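Local structure of putative cellulase CEL6 (1UP3) at residues Y76-R81 with T95-W100; A17-A22 with S34-P39; Y201-S206 with G251-A256. The protein probably hydrolyses the beta-1,4-glucosidic bonds of cellulose chains from within, as an endoglucanase of glycoside hydrolase family 6. One frame throughout, in Å; residues are numbered along the deposited sequence.

Interaction 1 (Y76-R81 with T95-W100); sequences YGIPHR and TDYRGW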
ATOM      1  N   TYR A  76       7.918   1.361   1.885  1.00  5.13           N
ATOM      2  CA  TYR A  76       7.771   0.679   3.182  1.00  5.26           C
ATOM      3  C   TYR A  76       9.150   0.531   3.832  1.00  5.16           C
ATOM      4  O   TYR A  76       9.636  -0.585   4.052  1.00  6.21           O
ATOM      5  CB  TYR A  76       7.078  -0.677   2.947  1.00  5.07           C
ATOM      6  CG  TYR A  76       6.541  -1.420   4.162  1.00  4.97           C
ATOM      7  CD1 TYR A  76       5.769  -0.751   5.100  1.00  5.94           C
ATOM      8  CD2 TYR A  76       6.751  -2.776   4.313  1.00  6.88           C
ATOM      9  CE1 TYR A  76       5.235  -1.404   6.220  1.00  8.47           C
ATOM     10  CE2 TYR A  76       6.224  -3.473   5.407  1.00  7.18           C
ATOM     11  CZ  TYR A  76       5.447  -2.789   6.340  1.00  7.07           C
ATOM     12  OH  TYR A  76       4.934  -3.472   7.441  1.00  7.74           O
ATOM     13  N   GLY A  77       9.801   1.668   4.060  1.00  5.57           N
ATOM     14  CA  GLY A  77      11.165   1.712   4.586  1.00  5.80           C
ATOM     15  C   GLY A  77      11.325   2.479   5.892  1.00  6.44           C
ATOM     16  O   GLY A  77      12.469   2.706   6.305  1.00  6.25           O
ATOM     17  N   ILE A  78      10.247   2.883   6.537  1.00  6.06           N
ATOM     18  CA  ILE A  78      10.361   3.780   7.720  1.00  5.98           C
ATOM     19  C   ILE A  78      11.202   3.141   8.819  1.00  5.79           C
ATOM     20  O   ILE A  78      11.147   1.929   9.037  1.00  5.98           O
ATOM     21  CB  ILE A  78       8.943   4.175   8.260  1.00  5.78           C
ATOM     22  CG1 ILE A  78       8.960   5.476   9.049  1.00  8.20           C
ATOM     23  CG2 ILE A  78       8.337   3.042   9.039  1.00  7.50           C
ATOM     24  CD1 ILE A  78       9.185   6.698   8.184  1.00  6.57           C
ATOM     25  N   PRO A  79      12.035   3.918   9.488  1.00  5.93           N
ATOM     26  CA  PRO A  79      12.763   3.366  10.630  1.00  5.40           C
ATOM     27  C   PRO A  79      11.805   2.828  11.699  1.00  4.91           C
ATOM     28  O   PRO A  79      10.730   3.374  11.909  1.00  5.43           O
ATOM     29  CB  PRO A  79      13.581   4.562  11.147  1.00  5.03           C
ATOM     30  CG  PRO A  79      13.807   5.398   9.920  1.00  6.16           C
ATOM     31  CD  PRO A  79      12.481   5.274   9.185  1.00  6.51           C
ATOM     32  N   HIS A  80      12.201   1.743  12.352  1.00  6.42           N
ATOM     33  CA  HIS A  80      11.363   1.041  13.340  1.00  7.45           C
ATOM     34  C   HIS A  80      10.095   0.519  12.676  1.00  7.81           C
ATOM     35  O   HIS A  80       9.037   0.505  13.291  1.00  7.93           O
ATOM     36  CB  HIS A  80      11.013   1.921  14.571  1.00  7.86           C
ATOM     37  CG  HIS A  80      12.154   2.767  15.029  1.00  9.19           C
ATOM     38  ND1 HIS A  80      13.372   2.217  15.364  1.00 13.40           N
ATOM     39  CD2 HIS A  80      12.297   4.106  15.139  1.00 10.94           C
ATOM     40  CE1 HIS A  80      14.215   3.185  15.678  1.00 13.09           C
ATOM     41  NE2 HIS A  80      13.597   4.344  15.539  1.00 12.75           N
ATOM     42  N   ARG A  81      10.231   0.066  11.411  1.00  6.55           N
ATOM     43  CA  ARG A  81       9.088  -0.477  10.673  1.00  6.37           C
ATOM     44  C   ARG A  81       8.405  -1.563  11.472  1.00  7.04           C
ATOM     45  O   ARG A  81       9.064  -2.421  12.028  1.00  8.08           O
ATOM     46  CB  ARG A  81       9.523  -0.991   9.317  1.00  7.39           C
ATOM     47  CG  ARG A  81       8.406  -1.237   8.335  1.00  7.27           C
ATOM     48  CD  ARG A  81       8.929  -1.758   7.035  1.00  6.97           C
ATOM     49  NE  ARG A  81       9.370  -3.134   7.134  1.00  6.84           N
ATOM     50  CZ  ARG A  81       9.925  -3.794   6.152  1.00  7.28           C
ATOM     51  NH1 ARG A  81      10.121  -3.229   4.968  1.00  7.86           N
ATOM     52  NH2 ARG A  81      10.259  -5.057   6.317  1.00  9.43           N
ATOM     53  N   THR A  95      18.352   9.819   8.844  1.00  8.87           N
ATOM     54  CA  THR A  95      19.268  10.254   7.795  1.00  9.13           C
ATOM     55  C   THR A  95      19.261   9.307   6.577  1.00  8.08           C
ATOM     56  O   THR A  95      19.205   9.741   5.425  1.00  8.46           O
ATOM     57  CB  THR A  95      20.660  10.341   8.375  1.00 11.04           C
ATOM     58  OG1 THR A  95      20.684  11.413   9.302  1.00 13.22           O
ATOM     59  CG2 THR A  95      21.670  10.725   7.301  1.00 12.86           C
ATOM     60  N   ASP A  96      19.318   8.016   6.861  1.00  7.05           N
ATOM     61  CA  ASP A  96      19.290   7.002   5.820  1.00  8.70           C
ATOM     62  C   ASP A  96      17.972   7.085   5.068  1.00  7.99           C
ATOM     63  O   ASP A  96      17.938   7.037   3.838  1.00  7.70           O
ATOM     64  CB  ASP A  96      19.428   5.609   6.408  1.00  9.80           C
ATOM     65  CG  ASP A  96      20.776   5.330   7.026  1.00 14.81           C
ATOM     66  OD1 ASP A  96      21.796   5.841   6.558  1.00 20.08           O
ATOM     67  OD2 ASP A  96      20.872   4.593   8.047  1.00 20.17           O
ATOM     68  N   TYR A  97      16.868   7.208   5.803  1.00  7.70           N
ATOM     69  CA  TYR A  97      15.558   7.237   5.155  1.00  6.90           C
ATOM     70  C   TYR A  97      15.439   8.461   4.241  1.00  7.10           C
ATOM     71  O   TYR A  97      14.919   8.379   3.116  1.00  6.14           O
ATOM     72  CB  TYR A  97      14.453   7.258   6.226  1.00  6.69           C
ATOM     73  CG  TYR A  97      13.053   7.166   5.637  1.00  6.51           C
ATOM     74  CD1 TYR A  97      12.545   5.944   5.223  1.00  7.33           C
ATOM     75  CD2 TYR A  97      12.275   8.300   5.422  1.00  6.40           C
ATOM     76  CE1 TYR A  97      11.316   5.826   4.637  1.00  7.13           C
ATOM     77  CE2 TYR A  97      10.997   8.179   4.836  1.00  7.95           C
ATOM     78  CZ  TYR A  97      10.546   6.939   4.453  1.00  7.05           C
ATOM     79  OH  TYR A  97       9.307   6.778   3.861  1.00  7.79           O
ATOM     80  N   ARG A  98      15.908   9.602   4.727  1.00  6.14           N
ATOM     81  CA  ARG A  98      15.858  10.780   3.873  1.00  7.06           C
ATOM     82  C   ARG A  98      16.655  10.628   2.586  1.00  7.62           C
ATOM     83  O   ARG A  98      16.250  11.082   1.511  1.00  6.94           O
ATOM     84  CB  ARG A  98      16.275  12.024   4.641  1.00  6.93           C
ATOM     85  CG  ARG A  98      15.375  12.372   5.759  1.00 10.03           C
ATOM     86  CD  ARG A  98      16.095  13.222   6.741  1.00 17.76           C
ATOM     87  NE  ARG A  98      15.819  14.603   6.469  1.00 26.44           N
ATOM     88  CZ  ARG A  98      14.896  15.280   7.153  1.00 30.04           C
ATOM     89  NH1 ARG A  98      14.224  14.691   8.143  1.00 33.90           N
ATOM     90  NH2 ARG A  98      14.643  16.536   6.859  1.00 33.16           N
ATOM     91  N   GLY A  99      17.781   9.990   2.660  1.00  7.34           N
ATOM     92  CA  GLY A  99      18.585   9.772   1.473  1.00  7.18           C
ATOM     93  C   GLY A  99      17.886   8.847   0.492  1.00  7.40           C
ATOM     94  O   GLY A  99      17.952   9.023  -0.730  1.00  7.54           O
ATOM     95  N   TRP A 100      17.196   7.867   1.054  1.00  6.40           N
ATOM     96  CA  TRP A 100      16.382   6.934   0.276  1.00  5.51           C
ATOM     97  C   TRP A 100      15.264   7.647  -0.463  1.00  6.73           C
ATOM     98  O   TRP A 100      15.094   7.422  -1.657  1.00  5.95           O
ATOM     99  CB  TRP A 100      15.800   5.888   1.195  1.00  5.91           C
ATOM    100  CG  TRP A 100      15.119   4.700   0.528  1.00  4.70           C
ATOM    101  CD1 TRP A 100      15.711   3.724  -0.241  1.00  4.60           C
ATOM    102  CD2 TRP A 100      13.731   4.307   0.672  1.00  5.31           C
ATOM    103  NE1 TRP A 100      14.781   2.764  -0.582  1.00  6.71           N
ATOM    104  CE2 TRP A 100      13.568   3.084  -0.031  1.00  6.11           C
ATOM    105  CE3 TRP A 100      12.618   4.843   1.353  1.00  7.54           C
ATOM    106  CZ2 TRP A 100      12.332   2.406  -0.096  1.00  6.00           C
ATOM    107  CZ3 TRP A 100      11.418   4.191   1.289  1.00  4.96           C
ATOM    108  CH2 TRP A 100      11.283   2.966   0.572  1.00  5.63           C
TER
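Tyr-97 reaches from helix 94-108 into the loop 76-81 and meets three of its residues in turn. Its CG lies anti to the backbone N (chi1 -175°), which sends the ring off the helix toward the loop. At the root, CB of Tyr-97 is 4.2 Å from CG of Pro-79. One atom on, CG of Tyr-97 has CD of Pro-79 at 4.1 Å. The two side chains cross at about a right angle. CD1 of Tyr-97 then comes 3.4 Å from the carbonyl O of Gly-77, an oblique approach. CE1 of Tyr-97 lies beside the peptide that joins Gly-77 to Ile-78, 3.7 Å from N of Ile-78. The loop follows strand 72-75 of the parallel sheet and leads toward helix 94-108, as in the distorted alpha/beta barrel of family 6. Farther out, CD1 of Ile-78 sits over one face of the Tyr-97 ring, a CH-pi contact 4.1 Å from the centroid and displaced toward CZ. At the tip, the OH of Tyr-97 is hydrogen-bonded to Glu-118. That carboxylate also accepts the backbone N-H groups of Gly-77 and Ile-78, so the ring tip and the loop are both bonded to the same carboxylate. One helical turn on, Trp-100 brings its six-membered ring to the start of the loop. Its CH2 lies 4.0 Å from the N of Tyr-76, which is at the ring edge.

Interaction 2 (A17-A22 with S34-P39); sequences AAMVAA and SVANTP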
ATOM      1  N   ALA A  17       5.613 -12.493  -8.122  1.00  9.35           N
ATOM      2  CA  ALA A  17       5.615 -13.872  -7.667  1.00  8.28           C
ATOM      3  C   ALA A  17       4.353 -14.606  -8.122  1.00  8.18           C
ATOM      4  O   ALA A  17       4.420 -15.793  -8.452  1.00  8.77           O
ATOM      5  CB  ALA A  17       5.737 -13.914  -6.151  1.00  8.90           C
ATOM      6  N   ALA A  18       3.221 -13.915  -8.122  1.00  7.49           N
ATOM      7  CA  ALA A  18       1.967 -14.491  -8.591  1.00  7.14           C
ATOM      8  C   ALA A  18       2.063 -14.910 -10.063  1.00  7.31           C
ATOM      9  O   ALA A  18       1.551 -15.942 -10.438  1.00  7.14           O
ATOM     10  CB  ALA A  18       0.770 -13.557  -8.364  1.00  8.13           C
ATOM     11  N   MET A  19       2.675 -14.072 -10.902  1.00  7.44           N
ATOM     12  CA  MET A  19       2.820 -14.380 -12.317  1.00  8.12           C
ATOM     13  C   MET A  19       3.767 -15.560 -12.498  1.00  8.02           C
ATOM     14  O   MET A  19       3.500 -16.443 -13.297  1.00  8.70           O
ATOM     15  CB  MET A  19       3.298 -13.138 -13.108  1.00  8.51           C
ATOM     16  CG  MET A  19       3.384 -13.381 -14.582  1.00 11.96           C
ATOM     17  SD  MET A  19       1.767 -13.574 -15.329  1.00 14.51           S
ATOM     18  CE  MET A  19       1.205 -11.944 -15.361  1.00 12.18           C
ATOM     19  N   VAL A  20       4.838 -15.591 -11.729  1.00  8.15           N
ATOM     20  CA  VAL A  20       5.780 -16.722 -11.778  1.00  9.65           C
ATOM     21  C   VAL A  20       5.051 -18.020 -11.386  1.00  9.64           C
ATOM     22  O   VAL A  20       5.124 -19.017 -12.108  1.00 10.07           O
ATOM     23  CB  VAL A  20       6.988 -16.463 -10.900  1.00 10.60           C
ATOM     24  CG1 VAL A  20       7.822 -17.763 -10.721  1.00 10.95           C
ATOM     25  CG2 VAL A  20       7.834 -15.373 -11.524  1.00 12.43           C
ATOM     26  N   ALA A  21       4.275 -17.989 -10.298  1.00  8.64           N
ATOM     27  CA  ALA A  21       3.465 -19.146  -9.922  1.00  9.12           C
ATOM     28  C   ALA A  21       2.464 -19.538 -11.004  1.00  9.02           C
ATOM     29  O   ALA A  21       2.267 -20.715 -11.281  1.00  9.35           O
ATOM     30  CB  ALA A  21       2.766 -18.926  -8.581  1.00  9.20           C
ATOM     31  N   ALA A  22       1.789 -18.560 -11.607  1.00  8.78           N
ATOM     32  CA  ALA A  22       0.732 -18.860 -12.580  1.00  9.01           C
ATOM     33  C   ALA A  22       1.327 -19.518 -13.829  1.00  9.52           C
ATOM     34  O   ALA A  22       0.728 -20.412 -14.426  1.00 10.94           O
ATOM     35  CB  ALA A  22       0.022 -17.594 -12.959  1.00  9.69           C
ATOM     36  N   SER A  34      -5.836 -15.572 -12.370  1.00  8.85           N
ATOM     37  CA  SER A  34      -6.678 -14.399 -12.070  1.00  9.49           C
ATOM     38  C   SER A  34      -5.922 -13.361 -11.266  1.00  8.33           C
ATOM     39  O   SER A  34      -5.866 -12.185 -11.646  1.00  8.30           O
ATOM     40  CB  SER A  34      -7.925 -14.807 -11.302  1.00  9.17           C
ATOM     41  OG  SER A  34      -8.743 -13.667 -11.060  1.00 12.72           O
ATOM     42  N   VAL A  35      -5.316 -13.807 -10.174  1.00  7.44           N
ATOM     43  CA  VAL A  35      -4.512 -12.910  -9.317  1.00  7.05           C
ATOM     44  C   VAL A  35      -3.331 -12.306 -10.092  1.00  7.20           C
ATOM     45  O   VAL A  35      -3.061 -11.105 -10.011  1.00  6.74           O
ATOM     46  CB  VAL A  35      -4.035 -13.684  -8.043  1.00  7.02           C
ATOM     47  CG1 VAL A  35      -3.003 -12.898  -7.248  1.00  7.72           C
ATOM     48  CG2 VAL A  35      -5.258 -14.072  -7.187  1.00  7.83           C
ATOM     49  N   ALA A  36      -2.594 -13.142 -10.842  1.00  6.00           N
ATOM     50  CA  ALA A  36      -1.439 -12.673 -11.590  1.00  7.09           C
ATOM     51  C   ALA A  36      -1.732 -11.583 -12.594  1.00  6.62           C
ATOM     52  O   ALA A  36      -0.888 -10.739 -12.844  1.00  7.21           O
ATOM     53  CB  ALA A  36      -0.806 -13.835 -12.311  1.00  7.14           C
ATOM     54  N   ASN A  37      -2.915 -11.623 -13.191  1.00  6.64           N
ATOM     55  CA  ASN A  37      -3.274 -10.659 -14.231  1.00  7.33           C
ATOM     56  C   ASN A  37      -3.988  -9.413 -13.675  1.00  6.75           C
ATOM     57  O   ASN A  37      -4.505  -8.595 -14.464  1.00  7.26           O
ATOM     58  CB  ASN A  37      -4.180 -11.342 -15.250  1.00  8.67           C
ATOM     59  CG  ASN A  37      -3.424 -12.246 -16.185  1.00 13.35           C
ATOM     60  OD1 ASN A  37      -2.288 -11.939 -16.591  1.00 16.31           O
ATOM     61  ND2 ASN A  37      -4.084 -13.314 -16.627  1.00 19.96           N
ATOM     62  N   THR A  38      -4.058  -9.282 -12.353  1.00  5.51           N
ATOM     63  CA  THR A  38      -4.678  -8.103 -11.720  1.00  5.90           C
ATOM     64  C   THR A  38      -3.567  -7.169 -11.284  1.00  5.63           C
ATOM     65  O   THR A  38      -2.637  -7.585 -10.579  1.00  5.13           O
ATOM     66  CB  THR A  38      -5.506  -8.538 -10.494  1.00  5.60           C
ATOM     67  OG1 THR A  38      -6.456  -9.531 -10.917  1.00  6.96           O
ATOM     68  CG2 THR A  38      -6.355  -7.422  -9.985  1.00  5.73           C
ATOM     69  N   PRO A  39      -3.665  -5.889 -11.614  1.00  6.19           N
ATOM     70  CA  PRO A  39      -2.610  -4.943 -11.193  1.00  5.77           C
ATOM     71  C   PRO A  39      -2.548  -4.756  -9.675  1.00  6.09           C
ATOM     72  O   PRO A  39      -3.602  -4.627  -9.013  1.00  6.46           O
ATOM     73  CB  PRO A  39      -3.004  -3.630 -11.869  1.00  6.60           C
ATOM     74  CG  PRO A  39      -4.416  -3.787 -12.238  1.00  8.30           C
ATOM     75  CD  PRO A  39      -4.762  -5.222 -12.354  1.00  5.95           C
TER
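Ala-36 sets its methyl group against the helix 17-24, and three residues of that helix meet it. This is a helix-helix contact with small residues at the interface. It joins helix 17-24 to the C-terminal end of helix 30-36, two short helices near the N terminus of the family 6 catalytic domain. The backbones come close: the CA atoms of Met-19 and Ala-36 are 4.6 Å apart. CB of Ala-36 lies 3.7 Å from the carbonyl O of Ala-18, and the same methyl is 3.9 Å from CB of Ala-22. To one flank, CB of Ala-18 also touches CG1 of Val-35 at 4.0 Å. Met-19 reaches over the helix end. Its chain bends at chi2 (69°) and again at chi3 (75°), which turns the thioether toward Ala-36. SD of Met-19 then lies 4.0 Å from CB of Ala-36. Farther out, the chain leaves helical geometry at Asn-37. The hydroxyl of Thr-38 donates to the carbonyl O of Ser-34 at 2.8 Å, a side-chain bond back to the last turn. Leu-32 and Thr-33 extend the packing against Ala-22. The amide ND2 of Asn-37 is hydrogen-bonded to a polyether molecule, probably from the crystallisation liquor. Beyond its sulfur, the methyl CE of Met-19 ends 3.5 Å from the carbonyl O of Ala-36 and 3.7 Å from OD1 of Asn-37.

Interaction 3 (Y201-S206 with G251-A256); sequences YGEAIS and GAHADA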
ATOM      1  N   TYR A 201     -15.322   6.055   6.515  1.00  6.38           N
ATOM      2  CA  TYR A 201     -14.163   6.547   7.262  1.00  6.56           C
ATOM      3  C   TYR A 201     -13.366   7.556   6.439  1.00  6.89           C
ATOM      4  O   TYR A 201     -12.992   8.635   6.957  1.00  5.86           O
ATOM      5  CB  TYR A 201     -13.311   5.347   7.654  1.00  6.36           C
ATOM      6  CG  TYR A 201     -12.116   5.599   8.542  1.00  4.63           C
ATOM      7  CD1 TYR A 201     -12.270   6.007   9.873  1.00  6.27           C
ATOM      8  CD2 TYR A 201     -10.834   5.364   8.079  1.00  5.57           C
ATOM      9  CE1 TYR A 201     -11.190   6.178  10.710  1.00  6.71           C
ATOM     10  CE2 TYR A 201      -9.748   5.567   8.888  1.00  5.63           C
ATOM     11  CZ  TYR A 201      -9.918   5.941  10.216  1.00  6.03           C
ATOM     12  OH  TYR A 201      -8.784   6.127  10.988  1.00  7.49           O
ATOM     13  N   GLY A 202     -13.161   7.231   5.163  1.00  6.77           N
ATOM     14  CA  GLY A 202     -12.463   8.102   4.236  1.00  6.11           C
ATOM     15  C   GLY A 202     -13.152   9.445   4.034  1.00  7.04           C
ATOM     16  O   GLY A 202     -12.523  10.499   3.989  1.00  7.07           O
ATOM     17  N   GLU A 203     -14.468   9.420   3.889  1.00  7.16           N
ATOM     18  CA  GLU A 203     -15.182  10.666   3.721  1.00  8.24           C
ATOM     19  C   GLU A 203     -15.063  11.516   4.978  1.00  7.58           C
ATOM     20  O   GLU A 203     -15.004  12.734   4.868  1.00  8.67           O
ATOM     21  CB  GLU A 203     -16.646  10.394   3.345  1.00  9.14           C
ATOM     22  CG  GLU A 203     -16.810   9.748   1.956  1.00  9.19           C
ATOM     23  CD  GLU A 203     -16.240  10.533   0.796  1.00 10.36           C
ATOM     24  OE1 GLU A 203     -16.507  11.762   0.733  1.00 12.16           O
ATOM     25  OE2 GLU A 203     -15.552   9.927  -0.091  1.00  9.05           O
ATOM     26  N   ALA A 204     -15.044  10.896   6.155  1.00  7.05           N
ATOM     27  CA  ALA A 204     -14.871  11.623   7.419  1.00  6.98           C
ATOM     28  C   ALA A 204     -13.500  12.282   7.482  1.00  7.77           C
ATOM     29  O   ALA A 204     -13.386  13.493   7.790  1.00  7.79           O
ATOM     30  CB  ALA A 204     -15.080  10.724   8.592  1.00  8.08           C
ATOM     31  N   ILE A 205     -12.477  11.540   7.096  1.00  6.75           N
ATOM     32  CA  ILE A 205     -11.118  12.080   7.131  1.00  6.95           C
ATOM     33  C   ILE A 205     -10.995  13.179   6.080  1.00  7.56           C
ATOM     34  O   ILE A 205     -10.373  14.207   6.335  1.00  9.07           O
ATOM     35  CB  ILE A 205     -10.053  10.995   6.972  1.00  6.56           C
ATOM     36  CG1 ILE A 205     -10.043  10.061   8.197  1.00  7.37           C
ATOM     37  CG2 ILE A 205      -8.658  11.602   6.690  1.00  6.67           C
ATOM     38  CD1 ILE A 205      -9.057   8.923   8.102  1.00 10.20           C
ATOM     39  N   SER A 206     -11.570  12.962   4.909  1.00  8.36           N
ATOM     40  CA  SER A 206     -11.570  13.964   3.852  1.00  8.54           C
ATOM     41  C   SER A 206     -12.135  15.296   4.362  1.00  9.30           C
ATOM     42  O   SER A 206     -11.561  16.356   4.136  1.00  9.85           O
ATOM     43  CB  SER A 206     -12.348  13.479   2.644  1.00  8.69           C
ATOM     44  OG  SER A 206     -12.373  14.464   1.614  1.00  9.08           O
ATOM     45  N   GLY A 251     -17.426   6.320  -3.377  1.00  9.49           N
ATOM     46  CA  GLY A 251     -17.189   7.444  -2.478  1.00  9.98           C
ATOM     47  C   GLY A 251     -16.871   8.714  -3.221  1.00 10.30           C
ATOM     48  O   GLY A 251     -16.106   8.711  -4.199  1.00  9.92           O
ATOM     49  N   ALA A 252     -17.427   9.826  -2.748  1.00  9.78           N
ATOM     50  CA  ALA A 252     -17.252  11.114  -3.406  1.00 10.85           C
ATOM     51  C   ALA A 252     -15.787  11.548  -3.579  1.00  9.66           C
ATOM     52  O   ALA A 252     -15.453  12.227  -4.551  1.00 12.07           O
ATOM     53  CB  ALA A 252     -17.986  12.163  -2.644  1.00 12.02           C
ATOM     54  N   HIS A 253     -14.945  11.193  -2.607  1.00  8.84           N
ATOM     55  CA  HIS A 253     -13.524  11.518  -2.642  1.00  8.49           C
ATOM     56  C   HIS A 253     -12.622  10.280  -2.784  1.00  7.53           C
ATOM     57  O   HIS A 253     -11.406  10.395  -2.594  1.00  7.37           O
ATOM     58  CB  HIS A 253     -13.161  12.307  -1.406  1.00  9.11           C
ATOM     59  CG  HIS A 253     -13.901  13.600  -1.302  1.00 11.21           C
ATOM     60  ND1 HIS A 253     -15.086  13.715  -0.611  1.00 13.58           N
ATOM     61  CD2 HIS A 253     -13.643  14.821  -1.829  1.00 16.07           C
ATOM     62  CE1 HIS A 253     -15.524  14.964  -0.707  1.00 18.07           C
ATOM     63  NE2 HIS A 253     -14.673  15.651  -1.447  1.00 16.77           N
ATOM     64  N   ALA A 254     -13.195   9.138  -3.157  1.00  6.51           N
ATOM     65  CA  ALA A 254     -12.437   7.896  -3.373  1.00  6.93           C
ATOM     66  C   ALA A 254     -11.958   7.877  -4.813  1.00  7.88           C
ATOM     67  O   ALA A 254     -12.753   7.644  -5.736  1.00  8.63           O
ATOM     68  CB  ALA A 254     -13.332   6.684  -3.073  1.00  8.03           C
ATOM     69  N   ASP A 255     -10.677   8.142  -5.030  1.00  6.41           N
ATOM     70  CA  ASP A 255     -10.083   8.129  -6.373  1.00  5.71           C
ATOM     71  C   ASP A 255     -10.030   6.721  -6.973  1.00  6.34           C
ATOM     72  O   ASP A 255     -10.120   6.556  -8.208  1.00  7.80           O
ATOM     73  CB  ASP A 255      -8.644   8.652  -6.353  1.00  5.50           C
ATOM     74  CG  ASP A 255      -8.515  10.175  -6.230  1.00  5.49           C
ATOM     75  OD1 ASP A 255      -9.526  10.908  -6.442  1.00  8.61           O
ATOM     76  OD2 ASP A 255      -7.409  10.682  -5.899  1.00  7.07           O
ATOM     77  N   ALA A 256      -9.823   5.707  -6.122  1.00  5.12           N
ATOM     78  CA  ALA A 256      -9.730   4.346  -6.628  1.00  5.11           C
ATOM     79  C   ALA A 256      -9.850   3.299  -5.557  1.00  5.97           C
ATOM     80  O   ALA A 256      -9.542   3.551  -4.394  1.00  5.80           O
ATOM     81  CB  ALA A 256      -8.359   4.124  -7.338  1.00  5.90           C
TER
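Glu-203 holds His-253 by two hydrogen bonds, one to the ring and one to the backbone. ND1 of His-253 donates to OE1 of Glu-203 at 2.8 Å, and the bond is nearly straight at 174°. OE1 is met on its syn side and lies almost in the imidazole plane. Carboxylate and ring planes are 25° apart. The backbone N of His-253 donates to OE2 of Glu-203 at 2.9 Å, and OE2 receives it on its syn lone pair. With two bonds from one residue, the rotation of the carboxylate is largely fixed. Tyr-214 adds a third bond, from its OH to OE2. The negative charge would tend to stabilise a protonated imidazole.

Van der Waals contacts fill in the rest. OG of Ser-206 stands over one face of the histidine ring, 3.4 Å from CG of His-253. With chi1 at 179° the hydroxyl of Ser-206 points out from the helix toward the ring; its hydrogen bond is with the carbonyl O of Ser-212. CB of Ala-252 rests 3.7 Å from OE1 of Glu-203.

Within the 251-256 segment, the type I turn from Gly-251 to Ala-254 is closed by the N of Ala-254 and the O of Gly-251. The turn leads into strand 254-258, at one edge of the parallel sheet. That strand pairs with 213-217, and helix 195-208 precedes 213-217 in the chain. The contact thus joins this helix to the entrance of the edge strand.

From the N terminus, interaction 2 closes first: helix 17-24 and the end of helix 30-36 meet across a short connection, before the first strand, 42-44. Interaction 1 follows. It closes the loop between strand 72-75 and helix 94-108. Interaction 3 comes last and spans the longest stretch, from helix 195-208 past strand 213-217 to the start of strand 254-258. The three follow in series; none nests in or crosses another. Their centres lie 28 to 29 Å apart and no two touch. Interactions 1 and 3 both tie helices to the ends of strands of the parallel sheet, after strand 72-75 and at the start of strand 254-258, whereas interaction 2 joins two helices that precede it.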